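PDB 3T6G: SH2 domain-containing protein 3C from Homo sapiens, which acts as an adapter in integrin-mediated adhesion and cell migration, and has a closed C-terminal Ras-GEF domain incapable of canonical exchange, a form required for interaction with BCAR1. Local coordinates for residues Ala111-Gly116 with Ala125-Lys130; Glu101-Met106 with Phe148-Gly153; Leu285-Gln290 with Glu301-Val306. The protein carries 2 engineered substitutions. One frame throughout, in Å; residues are numbered along the deposited sequence.

Contact 1: Ala111-Gly116 with Ala125-Lys130; sequences AVDILG and AALLHK
Leu-127 holds CG anti to its backbone N (chi1 -179°), and Ile-114 holds CG1 anti to its carbonyl carbon (chi1 -64°); these torsions set the two branched chains against each other. Ile-114 CG1 lies 4.2 Å from Leu-127 CG. One methyl, Leu-127 CD2, also reaches the Ile-114 backbone, 4.1 Å from its CA. The chain of Ile-114 is extended beyond CG1, which carries the terminal methyl on to the next residue of the partner helix. There Ile-114 CD1 meets Leu-128 CD1 at 4.1 Å, the two side chains crossing obliquely. Asp-113 borders the apolar patch. Its OD2 is 3.8 Å from Leu-127 CD2, a van der Waals contact with a methyl. The other carboxylate oxygen, OD1, forms a salt bridge with Lys-42, so the charge is answered outside the pair. Leu-128 also packs against Trp-167 and Leu-170 of helix 164-173. The nearest CA atoms, those of Ile-114 and Leu-127, are 6.7 Å apart, while the short helix axes approach to 10.1 Å. The N-to-C directions make an angle of 158°. Helices 93-115 and 121-140 are joined by a short connection, and together they form an antiparallel helical hairpin within the all-helical Ras-GEF (Cdc25-homology) domain.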
# COMPACT_ATOMS: atom_id res chain seq x y z
N ALA A 111 10.50 14.97 4.62
CA ALA A 111 11.30 15.13 5.83
C ALA A 111 12.55 15.97 5.57
O ALA A 111 12.97 16.76 6.41
CB ALA A 111 11.67 13.78 6.41
N VAL A 112 13.15 15.78 4.39
CA VAL A 112 14.37 16.48 4.03
C VAL A 112 14.13 17.99 3.80
O VAL A 112 15.02 18.83 4.02
CB VAL A 112 14.97 15.86 2.76
CG1 VAL A 112 16.13 16.71 2.22
CG2 VAL A 112 15.42 14.43 3.03
N ASP A 113 12.93 18.33 3.36
CA ASP A 113 12.62 19.71 3.07
C ASP A 113 12.56 20.38 4.41
O ASP A 113 13.12 21.46 4.62
CB ASP A 113 11.26 19.81 2.36
CG ASP A 113 10.93 21.22 1.93
OD1 ASP A 113 11.87 21.93 1.51
OD2 ASP A 113 9.74 21.60 2.00
N ILE A 114 11.90 19.70 5.35
CA ILE A 114 11.77 20.19 6.71
C ILE A 114 13.12 20.38 7.41
O ILE A 114 13.39 21.44 7.96
CB ILE A 114 10.86 19.29 7.53
CG1 ILE A 114 9.45 19.36 6.94
CG2 ILE A 114 10.87 19.76 8.99
CD1 ILE A 114 8.38 18.66 7.72
N LEU A 115 13.98 19.37 7.36
CA LEU A 115 15.29 19.50 8.00
C LEU A 115 16.19 20.41 7.19
O LEU A 115 17.28 20.76 7.64
CB LEU A 115 15.92 18.13 8.19
CG LEU A 115 15.01 17.18 8.98
CD1 LEU A 115 15.33 15.68 8.70
CD2 LEU A 115 15.10 17.50 10.46
N GLY A 116 15.74 20.77 5.99
CA GLY A 116 16.48 21.71 5.16
C GLY A 116 16.12 23.14 5.50
O GLY A 116 16.78 24.09 5.06
N ALA A 125 8.80 25.57 12.13
CA ALA A 125 7.46 25.33 12.66
C ALA A 125 6.40 25.65 11.63
O ALA A 125 5.47 24.88 11.43
CB ALA A 125 7.21 26.15 13.96
N ALA A 126 6.54 26.79 10.97
CA ALA A 126 5.60 27.22 9.93
C ALA A 126 5.56 26.25 8.74
O ALA A 126 4.50 25.95 8.20
CB ALA A 126 5.95 28.62 9.46
N LEU A 127 6.73 25.77 8.35
CA LEU A 127 6.83 24.70 7.35
C LEU A 127 6.19 23.38 7.83
O LEU A 127 5.49 22.71 7.08
CB LEU A 127 8.30 24.46 7.00
CG LEU A 127 8.54 23.38 5.93
CD1 LEU A 127 7.45 23.42 4.87
CD2 LEU A 127 9.91 23.53 5.29
N LEU A 128 6.46 23.02 9.08
CA LEU A 128 5.80 21.88 9.72
C LEU A 128 4.28 22.08 9.69
O LEU A 128 3.53 21.15 9.46
CB LEU A 128 6.29 21.72 11.16
CG LEU A 128 5.88 20.48 11.97
CD1 LEU A 128 6.58 19.26 11.41
CD2 LEU A 128 6.20 20.63 13.47
N HIS A 129 3.83 23.30 9.92
CA HIS A 129 2.40 23.55 9.99
C HIS A 129 1.77 23.35 8.62
O HIS A 129 0.61 22.96 8.49
CB HIS A 129 2.11 24.96 10.53
CG HIS A 129 0.67 25.37 10.43
ND1 HIS A 129 -0.34 24.69 11.06
CD2 HIS A 129 0.08 26.38 9.75
CE1 HIS A 129 -1.50 25.27 10.78
NE2 HIS A 129 -1.27 26.30 9.99
N LYS A 130 2.57 23.62 7.59
CA LYS A 130 2.10 23.55 6.23
C LYS A 130 2.11 22.09 5.76
O LYS A 130 1.21 21.65 5.04
CB LYS A 130 2.98 24.40 5.32
CG LYS A 130 2.41 24.60 3.94
CD LYS A 130 3.48 25.06 2.98
CE LYS A 130 2.89 25.24 1.60
NZ LYS A 130 3.98 25.34 0.62

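Contact 2: Glu101-Met106 with Phe148-Gly153; sequences ERFHTM and FAAVMG
Ala-150 O and, weakly, Phe-103 O both hydrogen-bond to Ser-107 OG. Those two carbonyls belong to the pair with the nearest CA atoms, 5.4 Å apart. The side-chain contacts are apolar and centre on the Phe-103 ring. With CG anti to the backbone N (chi1 -170°), the ring is swung out against the start of the partner segment. Ala-150 covers one face. Its CB sits 4.1 Å from the centroid of the Phe-103 ring and 27° off the normal, a CH-pi contact. Ala-149 CB lies at the ring edge, in its plane, 3.7 Å from Phe-103 CE1. The ring also lies against the backbone, with Phe-103 CE1 3.3 Å from Ala-150 N. The small alanines allow this close approach, and the short helix axes come within 8.7 Å at a crossing angle of -37°. Met-106 touches by its stem, CG being 4.0 Å from Ala-150 CB. Its chain then bends away and sets CE over one face of the Arg-102 guanidinium, 3.9 Å above the plane and offset toward the rim. That guanidinium is fixed by a salt bridge to Asp-61 and by bonds to Phe-277 O and Thr-279 OG1. The contact lies near the centre of the chain. Behind helix 145-155, Val-151 packs on helix 121-140 and Met-152 on helix 175-193; Thr-105 and Met-106 of helix 93-115 face helix 279-287.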
# COMPACT_ATOMS: atom_id res chain seq x y z
N GLU A 101 8.00 1.90 -2.79
CA GLU A 101 9.12 2.82 -2.99
C GLU A 101 8.58 4.24 -2.97
O GLU A 101 9.17 5.13 -2.37
CB GLU A 101 9.84 2.58 -4.32
CG GLU A 101 10.99 3.57 -4.57
CD GLU A 101 12.26 3.22 -3.80
OE1 GLU A 101 12.54 2.02 -3.64
OE2 GLU A 101 12.99 4.14 -3.36
N ARG A 102 7.44 4.42 -3.62
CA ARG A 102 6.89 5.76 -3.75
C ARG A 102 6.60 6.32 -2.37
O ARG A 102 7.07 7.41 -2.03
CB ARG A 102 5.61 5.78 -4.60
CG ARG A 102 5.21 7.20 -5.04
CD ARG A 102 3.96 7.26 -5.92
NE ARG A 102 3.36 8.58 -5.90
CZ ARG A 102 3.93 9.68 -6.40
NH1 ARG A 102 5.14 9.63 -6.97
NH2 ARG A 102 3.31 10.84 -6.34
N PHE A 103 5.82 5.57 -1.62
CA PHE A 103 5.43 5.90 -0.25
C PHE A 103 6.63 6.30 0.63
O PHE A 103 6.73 7.46 1.08
CB PHE A 103 4.70 4.71 0.36
CG PHE A 103 4.03 5.01 1.67
CD1 PHE A 103 2.73 5.50 1.72
CD2 PHE A 103 4.69 4.75 2.87
CE1 PHE A 103 2.11 5.74 2.93
CE2 PHE A 103 4.06 4.99 4.09
CZ PHE A 103 2.77 5.49 4.11
N HIS A 104 7.56 5.37 0.88
CA HIS A 104 8.63 5.75 1.78
C HIS A 104 9.53 6.85 1.23
O HIS A 104 10.00 7.71 1.97
CB HIS A 104 9.47 4.58 2.29
CG HIS A 104 10.29 4.95 3.50
ND1 HIS A 104 9.75 5.58 4.60
CD2 HIS A 104 11.62 4.83 3.75
CE1 HIS A 104 10.70 5.81 5.49
NE2 HIS A 104 11.85 5.36 5.00
N THR A 105 9.78 6.82 -0.07
CA THR A 105 10.65 7.81 -0.68
C THR A 105 10.06 9.24 -0.62
O THR A 105 10.78 10.21 -0.41
CB THR A 105 11.02 7.39 -2.07
OG1 THR A 105 11.95 6.31 -1.95
CG2 THR A 105 11.70 8.53 -2.85
N MET A 106 8.75 9.34 -0.78
CA MET A 106 8.03 10.58 -0.58
C MET A 106 8.24 11.11 0.85
O MET A 106 8.65 12.26 1.03
CB MET A 106 6.54 10.31 -0.86
CG MET A 106 5.58 11.45 -0.56
SD MET A 106 5.65 12.76 -1.77
CE MET A 106 5.87 11.91 -3.34
N PHE A 148 -1.68 11.06 1.97
CA PHE A 148 -2.02 11.41 3.34
C PHE A 148 -1.13 10.66 4.33
O PHE A 148 -0.53 11.25 5.21
CB PHE A 148 -3.48 11.09 3.61
CG PHE A 148 -3.83 11.09 5.07
CD1 PHE A 148 -3.76 12.27 5.80
CD2 PHE A 148 -4.23 9.91 5.71
CE1 PHE A 148 -4.08 12.29 7.15
CE2 PHE A 148 -4.56 9.91 7.08
CZ PHE A 148 -4.48 11.11 7.80
N ALA A 149 -1.02 9.34 4.16
CA ALA A 149 -0.26 8.51 5.10
C ALA A 149 1.23 8.65 4.86
O ALA A 149 2.03 8.48 5.78
CB ALA A 149 -0.68 7.04 4.99
N ALA A 150 1.61 8.92 3.62
CA ALA A 150 3.01 9.18 3.34
C ALA A 150 3.44 10.51 4.00
O ALA A 150 4.60 10.68 4.39
CB ALA A 150 3.26 9.20 1.82
N VAL A 151 2.49 11.44 4.16
CA VAL A 151 2.82 12.74 4.70
C VAL A 151 2.92 12.69 6.22
O VAL A 151 3.91 13.15 6.79
CB VAL A 151 1.85 13.84 4.22
CG1 VAL A 151 1.93 15.06 5.13
CG2 VAL A 151 2.15 14.22 2.73
N MET A 152 1.89 12.13 6.86
CA MET A 152 1.93 11.68 8.25
C MET A 152 3.16 10.80 8.55
O MET A 152 3.80 10.95 9.58
CB MET A 152 0.66 10.90 8.58
CG MET A 152 -0.61 11.70 8.33
SD MET A 152 -0.86 12.96 9.59
CE MET A 152 -0.86 11.93 11.05
N GLY A 153 3.51 9.90 7.65
CA GLY A 153 4.75 9.17 7.78
C GLY A 153 5.95 10.09 7.96
O GLY A 153 6.80 9.85 8.80

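Contact 3: Leu285-Gln290 with Glu301-Val306; sequences LLWGSQ and EKFDKV
Leu-286 and Phe-303 have the nearest CA atoms, 8.5 Å apart, just before the first helix ends at Trp-287 and Gly-288 leaves helical geometry with a positive phi of 72°. Trp-287 keeps CG anti to its carbonyl carbon (chi1 -63°), turning one indole face to Phe-303. The Phe-303 edge points toward the face of the Trp-287 five-membered ring in an offset edge-to-face pair. The centroids are 5.2 Å apart and the planes meet at 72°. Phe-303 CD1 is the nearest atom, 3.4 Å from Trp-287 NE1. That indole N-H is hydrogen-bonded to Arg-299 O, which is likely to limit how the indole can turn. Farther along the ring, Phe-303 CZ meets the methyl Leu-286 CD2 at 3.5 Å. Leu-286 O lies at the ring edge, in plane, 3.6 Å from Phe-303 CE1. With an alanine at Phe-303, a gap would probably open between the helices, and the indole face and the Leu-286 methyl would lose this aromatic partner. Arg-299 makes a cation-pi contact with Trp-287. Phe-303 also touches Leu-33 of a loop and Ile-108 and Val-112 of helix 93-115, so helices 279-287, 296-314 and 93-115 pack together here.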
# COMPACT_ATOMS: atom_id res chain seq x y z
N LEU A 285 17.16 12.84 -7.02
CA LEU A 285 17.44 13.93 -6.08
C LEU A 285 18.14 13.41 -4.85
O LEU A 285 19.21 13.85 -4.49
CB LEU A 285 16.14 14.59 -5.65
CG LEU A 285 16.24 15.58 -4.50
CD1 LEU A 285 17.09 16.75 -4.91
CD2 LEU A 285 14.84 16.03 -4.11
N LEU A 286 17.50 12.45 -4.19
CA LEU A 286 17.97 11.95 -2.91
C LEU A 286 19.29 11.17 -3.03
O LEU A 286 20.24 11.40 -2.29
CB LEU A 286 16.87 11.08 -2.29
CG LEU A 286 15.65 11.94 -1.94
CD1 LEU A 286 14.44 11.11 -1.58
CD2 LEU A 286 15.99 12.90 -0.80
N TRP A 287 19.35 10.25 -3.98
CA TRP A 287 20.50 9.36 -4.00
C TRP A 287 21.51 9.65 -5.11
O TRP A 287 22.59 9.05 -5.13
CB TRP A 287 20.04 7.90 -3.99
CG TRP A 287 19.28 7.56 -2.72
CD1 TRP A 287 19.83 7.27 -1.49
CD2 TRP A 287 17.86 7.52 -2.54
NE1 TRP A 287 18.83 7.04 -0.57
CE2 TRP A 287 17.61 7.19 -1.19
CE3 TRP A 287 16.76 7.72 -3.39
CZ2 TRP A 287 16.32 7.05 -0.68
CZ3 TRP A 287 15.48 7.58 -2.88
CH2 TRP A 287 15.27 7.24 -1.53
N GLY A 288 21.18 10.59 -5.99
CA GLY A 288 22.04 10.92 -7.12
C GLY A 288 22.02 9.81 -8.16
O GLY A 288 21.59 8.69 -7.87
N SER A 289 22.46 10.10 -9.38
CA SER A 289 22.62 9.03 -10.37
C SER A 289 23.64 8.07 -9.78
O SER A 289 24.47 8.46 -8.95
CB SER A 289 23.08 9.57 -11.73
OG SER A 289 24.35 10.19 -11.65
N GLN A 290 23.59 6.82 -10.20
CA GLN A 290 24.40 5.80 -9.55
C GLN A 290 23.69 5.39 -8.26
O GLN A 290 23.05 4.33 -8.20
CB GLN A 290 25.81 6.32 -9.23
CG GLN A 290 26.56 6.97 -10.42
CD GLN A 290 26.94 5.99 -11.52
OE1 GLN A 290 26.92 4.77 -11.33
NE2 GLN A 290 27.29 6.52 -12.69
N GLU A 301 18.59 2.55 4.39
CA GLU A 301 19.50 2.48 5.52
C GLU A 301 20.35 3.74 5.58
O GLU A 301 20.45 4.38 6.62
CB GLU A 301 20.45 1.28 5.39
CG GLU A 301 19.79 -0.09 5.38
CD GLU A 301 20.73 -1.20 4.91
OE1 GLU A 301 21.48 -0.98 3.93
OE2 GLU A 301 20.73 -2.29 5.52
N LYS A 302 20.95 4.11 4.46
CA LYS A 302 21.90 5.21 4.45
C LYS A 302 21.22 6.55 4.72
O LYS A 302 21.81 7.45 5.30
CB LYS A 302 22.70 5.26 3.14
CG LYS A 302 23.33 3.92 2.74
CD LYS A 302 24.29 3.37 3.82
CE LYS A 302 24.96 2.04 3.41
NZ LYS A 302 24.04 0.86 3.43
N PHE A 303 19.97 6.68 4.31
CA PHE A 303 19.30 7.95 4.51
C PHE A 303 18.80 8.11 5.93
O PHE A 303 18.66 9.23 6.43
CB PHE A 303 18.16 8.17 3.51
CG PHE A 303 18.22 9.50 2.83
CD1 PHE A 303 18.93 9.65 1.64
CD2 PHE A 303 17.61 10.61 3.40
CE1 PHE A 303 19.01 10.89 1.01
CE2 PHE A 303 17.69 11.85 2.78
CZ PHE A 303 18.39 11.99 1.59
N ASP A 304 18.53 6.99 6.59
CA ASP A 304 18.00 7.06 7.94
C ASP A 304 19.06 7.71 8.79
O ASP A 304 18.75 8.46 9.71
CB ASP A 304 17.67 5.68 8.47
CG ASP A 304 17.13 5.72 9.87
OD1 ASP A 304 15.93 6.03 10.03
OD2 ASP A 304 17.91 5.45 10.82
N LYS A 305 20.31 7.44 8.46
CA LYS A 305 21.42 8.05 9.17
C LYS A 305 21.58 9.54 8.78
O LYS A 305 21.90 10.39 9.63
CB LYS A 305 22.72 7.26 8.94
CG LYS A 305 23.72 7.91 7.99
CD LYS A 305 24.41 9.13 8.62
CE LYS A 305 25.43 9.78 7.69
NZ LYS A 305 26.12 10.92 8.35
N VAL A 306 21.34 9.85 7.51
CA VAL A 306 21.52 11.21 7.01
C VAL A 306 20.54 12.15 7.66
O VAL A 306 20.89 13.27 8.04
CB VAL A 306 21.35 11.29 5.51
CG1 VAL A 306 21.18 12.74 5.09
CG2 VAL A 306 22.56 10.69 4.84

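Helix 93-115 ties the three contacts together. It supplies one segment each to contacts 1 and 2, whose centres are 15 Å apart, and along the chain contact 1 is nested inside the loop closed by contact 2. These two do not touch. Contact 3 comes later in the chain and packs on both. Val-112 CG2 of contact 1 is 3.4 Å from Phe-303 CE2, and Thr-105 OG1 of contact 2 is 3.5 Å from Trp-287 CH2. Contact 2 is the most central, about 3 Å from the chain centre, against about 15 and 17 Å for contacts 1 and 3. All three lie in the Ras-GEF region, whose closed form BCAR1 binding requires.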